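Local atomic coordinates of occlusion-derived virus envelope protein E66 (Autographa californica nucleopolyhedrovirus, PDB entry 3VSN), a protein that cleaves non-sulfated chondroitin as a lyase of the occlusion-derived virus envelope and is essential for oral infection of the insect host. Residues 318-330 and 417-429. Numbering follows the deposited sequence. Where two conformers were deposited one is given.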
ATOM      1  N   ALA A 318     -11.881  10.323   3.582  1.00 12.56           N
ATOM      2  CA  ALA A 318     -12.787   9.746   2.596  1.00 12.35           C
ATOM      3  C   ALA A 318     -12.854   8.232   2.654  1.00 12.25           C
ATOM      4  O   ALA A 318     -11.982   7.574   3.228  1.00 12.30           O
ATOM      5  CB  ALA A 318     -12.378  10.182   1.191  1.00 12.41           C
ATOM      6  N   VAL A 319     -13.900   7.693   2.034  1.00 12.00           N
ATOM      7  CA  VAL A 319     -14.004   6.265   1.772  1.00 11.86           C
ATOM      8  C   VAL A 319     -13.744   6.059   0.276  1.00 11.92           C
ATOM      9  O   VAL A 319     -14.374   6.705  -0.560  1.00 12.00           O
ATOM     10  CB  VAL A 319     -15.388   5.717   2.175  1.00 11.84           C
ATOM     11  CG1 VAL A 319     -15.460   4.210   1.969  1.00 11.81           C
ATOM     12  CG2 VAL A 319     -15.698   6.074   3.627  1.00 11.89           C
ATOM     13  N   HIS A 320     -12.800   5.178  -0.043  1.00 11.92           N
ATOM     14  CA  HIS A 320     -12.393   4.911  -1.423  1.00 12.12           C
ATOM     15  C   HIS A 320     -12.686   3.489  -1.786  1.00 12.16           C
ATOM     16  O   HIS A 320     -12.586   2.594  -0.940  1.00 12.10           O
ATOM     17  CB  HIS A 320     -10.890   5.133  -1.591  1.00 12.22           C
ATOM     18  CG  HIS A 320     -10.411   6.499  -1.170  1.00 12.35           C
ATOM     19  ND1 HIS A 320     -10.669   7.612  -1.888  1.00 12.46           N
ATOM     20  CD2 HIS A 320      -9.634   6.900  -0.086  1.00 12.42           C
ATOM     21  CE1 HIS A 320     -10.104   8.673  -1.282  1.00 12.51           C
ATOM     22  NE2 HIS A 320      -9.469   8.236  -0.181  1.00 12.51           N
ATOM     23  N   SER A 321     -13.016   3.247  -3.052  1.00 12.20           N
ATOM     24  CA  SER A 321     -13.193   1.874  -3.521  1.00 12.22           C
ATOM     25  C   SER A 321     -12.609   1.626  -4.905  1.00 12.24           C
ATOM     26  O   SER A 321     -12.686   2.475  -5.789  1.00 12.32           O
ATOM     27  CB  SER A 321     -14.671   1.473  -3.501  1.00 12.33           C
ATOM     28  OG  SER A 321     -15.416   2.198  -4.464  1.00 12.72           O
ATOM     29  N   ALA A 322     -12.028   0.445  -5.076  1.00 12.06           N
ATOM     30  CA  ALA A 322     -11.586  -0.015  -6.380  1.00 12.16           C
ATOM     31  C   ALA A 322     -12.431  -1.241  -6.699  1.00 12.18           C
ATOM     32  O   ALA A 322     -12.173  -2.332  -6.186  1.00 11.90           O
ATOM     33  CB  ALA A 322     -10.105  -0.355  -6.343  1.00 12.10           C
ATOM     34  N   ASP A 323     -13.465  -1.040  -7.517  1.00 12.35           N
ATOM     35  CA  ASP A 323     -14.536  -2.029  -7.689  1.00 12.39           C
ATOM     36  C   ASP A 323     -14.149  -3.255  -8.520  1.00 12.47           C
ATOM     37  O   ASP A 323     -14.783  -4.307  -8.409  1.00 12.38           O
ATOM     38  CB  ASP A 323     -15.779  -1.375  -8.299  1.00 12.35           C
ATOM     39  CG  ASP A 323     -16.393  -0.305  -7.404  1.00 12.46           C
ATOM     40  OD1 ASP A 323     -16.063  -0.232  -6.194  1.00 12.66           O
ATOM     41  OD2 ASP A 323     -17.218   0.471  -7.926  1.00 12.26           O
ATOM     42  N   TYR A 324     -13.134  -3.110  -9.365  1.00 12.45           N
ATOM     43  CA  TYR A 324     -12.643  -4.218 -10.186  1.00 12.69           C
ATOM     44  C   TYR A 324     -11.474  -4.955  -9.533  1.00 12.53           C
ATOM     45  O   TYR A 324     -11.413  -6.186  -9.560  1.00 12.35           O
ATOM     46  CB  TYR A 324     -12.190  -3.705 -11.552  1.00 12.96           C
ATOM     47  CG  TYR A 324     -13.308  -3.438 -12.529  1.00 13.59           C
ATOM     48  CD1 TYR A 324     -13.901  -4.483 -13.239  1.00 13.79           C
ATOM     49  CD2 TYR A 324     -13.752  -2.138 -12.770  1.00 13.79           C
ATOM     50  CE1 TYR A 324     -14.918  -4.243 -14.151  1.00 14.18           C
ATOM     51  CE2 TYR A 324     -14.768  -1.886 -13.680  1.00 14.13           C
ATOM     52  CZ  TYR A 324     -15.346  -2.940 -14.367  1.00 14.31           C
ATOM     53  OH  TYR A 324     -16.352  -2.694 -15.273  1.00 14.77           O
ATOM     54  N   SER A 325     -10.542  -4.189  -8.969  1.00 12.52           N
ATOM     55  CA  SER A 325      -9.331  -4.739  -8.355  1.00 12.61           C
ATOM     56  C   SER A 325      -9.591  -5.214  -6.929  1.00 12.37           C
ATOM     57  O   SER A 325      -8.799  -5.982  -6.371  1.00 12.43           O
ATOM     58  CB  SER A 325      -8.214  -3.695  -8.367  1.00 12.84           C
ATOM     59  OG  SER A 325      -7.913  -3.298  -9.695  1.00 13.33           O
ATOM     60  N   LYS A 326     -10.704  -4.743  -6.358  1.00 12.10           N
ATOM     61  CA  LYS A 326     -11.241  -5.188  -5.055  1.00 11.92           C
ATOM     62  C   LYS A 326     -10.469  -4.655  -3.843  1.00 11.75           C
ATOM     63  O   LYS A 326      -9.835  -5.416  -3.111  1.00 11.79           O
ATOM     64  CB  LYS A 326     -11.406  -6.724  -4.978  1.00 11.84           C
ATOM     65  CG  LYS A 326     -12.030  -7.387  -6.209  1.00 11.75           C
ATOM     66  CD  LYS A 326     -13.387  -6.797  -6.572  1.00 11.51           C
ATOM     67  CE  LYS A 326     -13.995  -7.509  -7.769  1.00 11.62           C
ATOM     68  NZ  LYS A 326     -15.342  -6.979  -8.126  1.00 11.36           N
ATOM     69  N   VAL A 327     -10.529  -3.343  -3.643  1.00 11.56           N
ATOM     70  CA  VAL A 327      -9.962  -2.714  -2.451  1.00 11.60           C
ATOM     71  C   VAL A 327     -10.968  -1.697  -1.920  1.00 11.58           C
ATOM     72  O   VAL A 327     -11.499  -0.886  -2.681  1.00 11.79           O
ATOM     73  CB  VAL A 327      -8.597  -2.026  -2.733  1.00 11.61           C
ATOM     74  CG1 VAL A 327      -8.043  -1.375  -1.472  1.00 11.58           C
ATOM     75  CG2 VAL A 327      -7.582  -3.020  -3.284  1.00 11.59           C
ATOM     76  N   LEU A 328     -11.252  -1.776  -0.622  1.00 11.51           N
ATOM     77  CA  LEU A 328     -12.041  -0.767   0.074  1.00 11.51           C
ATOM     78  C   LEU A 328     -11.176  -0.154   1.165  1.00 11.60           C
ATOM     79  O   LEU A 328     -10.615  -0.873   1.992  1.00 11.62           O
ATOM     80  CB  LEU A 328     -13.304  -1.387   0.689  1.00 11.53           C
ATOM     81  CG  LEU A 328     -14.136  -0.517   1.646  1.00 11.58           C
ATOM     82  CD1 LEU A 328     -14.798   0.646   0.913  1.00 11.59           C
ATOM     83  CD2 LEU A 328     -15.188  -1.353   2.365  1.00 11.38           C
ATOM     84  N   THR A 329     -11.080   1.171   1.171  1.00 11.79           N
ATOM     85  CA  THR A 329     -10.189   1.868   2.088  1.00 11.91           C
ATOM     86  C   THR A 329     -10.878   3.091   2.676  1.00 11.97           C
ATOM     87  O   THR A 329     -11.529   3.851   1.962  1.00 12.16           O
ATOM     88  CB  THR A 329      -8.886   2.272   1.368  1.00 12.12           C
ATOM     89  OG1 THR A 329      -8.192   1.087   0.955  1.00 12.31           O
ATOM     90  CG2 THR A 329      -7.971   3.092   2.280  1.00 12.30           C
ATOM     91  N   LYS A 330     -10.741   3.268   3.985  1.00 11.91           N
ATOM     92  CA  LYS A 330     -11.305   4.430   4.648  1.00 11.89           C
ATOM     93  C   LYS A 330     -10.236   5.135   5.458  1.00 11.91           C
ATOM     94  O   LYS A 330      -9.506   4.503   6.227  1.00 11.80           O
ATOM     95  CB  LYS A 330     -12.480   4.031   5.549  1.00 11.69           C
ATOM     96  CG  LYS A 330     -13.061   5.181   6.363  1.00 11.70           C
ATOM     97  CD  LYS A 330     -14.277   4.725   7.151  1.00 11.64           C
ATOM     98  CE  LYS A 330     -14.639   5.705   8.255  1.00 11.77           C
ATOM     99  NZ  LYS A 330     -15.228   6.983   7.758  1.00 11.79           N
ATOM    100  N   THR A 417     -16.288 -10.426  -5.366  1.00 11.62           N
ATOM    101  CA  THR A 417     -16.300  -9.371  -4.353  1.00 11.27           C
ATOM    102  C   THR A 417     -17.151  -8.179  -4.790  1.00 11.10           C
ATOM    103  O   THR A 417     -17.050  -7.713  -5.927  1.00 10.96           O
ATOM    104  CB  THR A 417     -14.861  -8.900  -4.019  1.00 11.19           C
ATOM    105  OG1 THR A 417     -14.136  -9.969  -3.402  1.00 11.23           O
ATOM    106  CG2 THR A 417     -14.868  -7.712  -3.064  1.00 11.17           C
ATOM    107  N   ALA A 418     -17.987  -7.697  -3.877  1.00 10.86           N
ATOM    108  CA  ALA A 418     -18.765  -6.487  -4.111  1.00 10.94           C
ATOM    109  C   ALA A 418     -18.424  -5.428  -3.073  1.00 10.87           C
ATOM    110  O   ALA A 418     -18.132  -5.744  -1.917  1.00 10.59           O
ATOM    111  CB  ALA A 418     -20.256  -6.788  -4.094  1.00 10.90           C
ATOM    112  N   ILE A 419     -18.461  -4.170  -3.502  1.00 10.88           N
ATOM    113  CA  ILE A 419     -18.171  -3.037  -2.626  1.00 11.16           C
ATOM    114  C   ILE A 419     -19.242  -1.962  -2.816  1.00 11.30           C
ATOM    115  O   ILE A 419     -19.621  -1.653  -3.943  1.00 11.24           O
ATOM    116  CB  ILE A 419     -16.768  -2.439  -2.897  1.00 11.05           C
ATOM    117  CG1 ILE A 419     -15.676  -3.504  -2.726  1.00 11.20           C
ATOM    118  CG2 ILE A 419     -16.493  -1.263  -1.964  1.00 11.15           C
ATOM    119  CD1 ILE A 419     -14.321  -3.119  -3.303  1.00 11.22           C
ATOM    120  N   ALA A 420     -19.741  -1.415  -1.711  1.00 11.50           N
ATOM    121  CA  ALA A 420     -20.657  -0.280  -1.760  1.00 11.98           C
ATOM    122  C   ALA A 420     -20.217   0.738  -0.728  1.00 12.14           C
ATOM    123  O   ALA A 420     -19.888   0.376   0.400  1.00 12.12           O
ATOM    124  CB  ALA A 420     -22.091  -0.725  -1.493  1.00 11.87           C
ATOM    125  N   LYS A 421     -20.199   2.011  -1.110  1.00 12.49           N
ATOM    126  CA  LYS A 421     -19.780   3.057  -0.182  1.00 12.99           C
ATOM    127  C   LYS A 421     -20.637   4.312  -0.273  1.00 13.24           C
ATOM    128  O   LYS A 421     -21.226   4.614  -1.317  1.00 12.77           O
ATOM    129  CB  LYS A 421     -18.296   3.408  -0.383  1.00 13.06           C
ATOM    130  CG  LYS A 421     -17.996   4.104  -1.707  1.00 13.46           C
ATOM    131  CD  LYS A 421     -16.534   4.504  -1.811  1.00 13.76           C
ATOM    132  CE  LYS A 421     -16.293   5.430  -2.995  1.00 14.01           C
ATOM    133  NZ  LYS A 421     -16.488   4.735  -4.299  1.00 14.31           N
ATOM    134  N   THR A 422     -20.697   5.027   0.847  1.00 13.91           N
ATOM    135  CA  THR A 422     -21.338   6.335   0.931  1.00 14.89           C
ATOM    136  C   THR A 422     -20.325   7.339   1.495  1.00 15.70           C
ATOM    137  O   THR A 422     -19.119   7.084   1.449  1.00 16.12           O
ATOM    138  CB  THR A 422     -22.605   6.296   1.810  1.00 14.90           C
ATOM    139  OG1 THR A 422     -22.274   5.767   3.102  1.00 15.22           O
ATOM    140  CG2 THR A 422     -23.697   5.439   1.165  1.00 14.93           C
ATOM    141  N   ASP A 423     -20.823   8.446   2.047  1.00 16.08           N
ATOM    142  CA  ASP A 423     -19.982   9.541   2.547  0.50 16.24           C
ATOM    143  C   ASP A 423     -18.940   9.094   3.570  1.00 16.00           C
ATOM    144  O   ASP A 423     -17.752   9.386   3.427  1.00 16.02           O
ATOM    145  CB  ASP A 423     -20.848  10.636   3.176  0.50 17.08           C
ATOM    146  CG  ASP A 423     -21.391  11.609   2.157  0.50 17.64           C
ATOM    147  OD1 ASP A 423     -21.167  11.402   0.948  0.50 18.07           O
ATOM    148  OD2 ASP A 423     -22.050  12.587   2.572  0.50 17.99           O
ATOM    149  N   THR A 424     -19.394   8.396   4.610  1.00 15.09           N
ATOM    150  CA  THR A 424     -18.522   8.031   5.727  1.00 14.56           C
ATOM    151  C   THR A 424     -18.398   6.523   5.933  1.00 13.77           C
ATOM    152  O   THR A 424     -17.629   6.075   6.782  1.00 13.67           O
ATOM    153  CB  THR A 424     -19.005   8.660   7.054  1.00 14.76           C
ATOM    154  OG1 THR A 424     -20.219   8.023   7.473  1.00 15.11           O
ATOM    155  CG2 THR A 424     -19.236  10.165   6.906  1.00 14.90           C
ATOM    156  N   ALA A 425     -19.151   5.747   5.159  1.00 12.87           N
ATOM    157  CA  ALA A 425     -19.196   4.307   5.362  1.00 12.19           C
ATOM    158  C   ALA A 425     -18.934   3.530   4.081  1.00 11.76           C
ATOM    159  O   ALA A 425     -19.216   4.007   2.985  1.00 11.59           O
ATOM    160  CB  ALA A 425     -20.531   3.904   5.972  1.00 12.15           C
ATOM    161  N   GLY A 426     -18.391   2.329   4.233  1.00 11.43           N
ATOM    162  CA  GLY A 426     -18.136   1.446   3.102  1.00 11.13           C
ATOM    163  C   GLY A 426     -18.258  -0.002   3.530  1.00 10.96           C
ATOM    164  O   GLY A 426     -17.760  -0.385   4.590  1.00 10.80           O
ATOM    165  N   ALA A 427     -18.933  -0.802   2.710  1.00 10.82           N
ATOM    166  CA  ALA A 427     -19.069  -2.230   2.964  1.00 10.68           C
ATOM    167  C   ALA A 427     -18.416  -3.039   1.855  1.00 10.57           C
ATOM    168  O   ALA A 427     -18.435  -2.641   0.689  1.00 10.42           O
ATOM    169  CB  ALA A 427     -20.536  -2.614   3.100  1.00 10.72           C
ATOM    170  N   ILE A 428     -17.850  -4.182   2.227  1.00 10.43           N
ATOM    171  CA  ILE A 428     -17.241  -5.084   1.258  1.00 10.39           C
ATOM    172  C   ILE A 428     -17.689  -6.518   1.532  1.00 10.38           C
ATOM    173  O   ILE A 428     -17.688  -6.971   2.674  1.00 10.48           O
ATOM    174  CB  ILE A 428     -15.697  -4.928   1.203  1.00 10.40           C
ATOM    175  CG1 ILE A 428     -15.079  -5.875   0.163  1.00 10.34           C
ATOM    176  CG2 ILE A 428     -15.062  -5.098   2.582  1.00 10.41           C
ATOM    177  CD1 ILE A 428     -13.667  -5.503  -0.238  1.00 10.38           C
ATOM    178  N   LEU A 429     -18.106  -7.202   0.469  1.00 10.51           N
ATOM    179  CA  LEU A 429     -18.658  -8.548   0.549  1.00 10.51           C
ATOM    180  C   LEU A 429     -17.805  -9.459  -0.315  1.00 10.68           C
ATOM    181  O   LEU A 429     -17.729  -9.267  -1.531  1.00 10.68           O
ATOM    182  CB  LEU A 429     -20.107  -8.552   0.052  1.00 10.50           C
ATOM    183  CG  LEU A 429     -20.841  -9.894  -0.034  1.00 10.65           C
ATOM    184  CD1 LEU A 429     -20.896 -10.589   1.318  1.00 10.70           C
ATOM    185  CD2 LEU A 429     -22.241  -9.690  -0.602  1.00 10.75           C
TER
HETATM  186  O   HOH W   1     -15.998   9.546   1.359  1.00 15.52           O
HETATM  187  O   HOH W   2     -13.430   5.573  -4.750  1.00 14.62           O
HETATM  188  O   HOH W   3     -16.220  -9.893  -8.247  1.00 10.74           O
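K326 NZ is gripped from several directions: it donates to T417 O across the contact at 2.9 Å, to D323 O of its own turn at 2.7 Å and to water 3, and it forms a salt bridge with E608. NZ stands 20° out of the plane of the T417 carbonyl. A bend at chi2 (-56°) lays the lysine chain along T417, K326 CD resting 3.6 Å from T417 CB, while T417 OG1 bonds to V342 O.

Between the two hairpins lies an apolar layer. I419 turns CG2 to S321 CB and to L328 CD1, and reaches with CD1 towards the carbonyls of A322 and V327. L328 holds CG anti to its nitrogen (chi1 170°), which brings CD2 over G426 and onto I428 CG2 at 3.8 Å. With no side chain at G426, V319 CG1 and L328 CD1 pack close to its CA. The branched V319 fits here, for its CG2 packs on the T424 backbone of the 422-425 turn.

Along the edge, K421 runs antiparallel to the V319 side chain, K421 CD lying 3.3 Å from V319 O, and its bent tip brings K421 NZ to S321 OG, a hydrogen bond of 2.8 Å. At the end opposite K326, K330 NZ meets T424 O at 2.7 Å and pairs with D450.

Two antiparallel sheets thus stack face to face as in a beta-sandwich, with an apolar centre and lysines at its margins whose ammonium groups, probably charged, find carbonyl, hydroxyl and carboxylate oxygens.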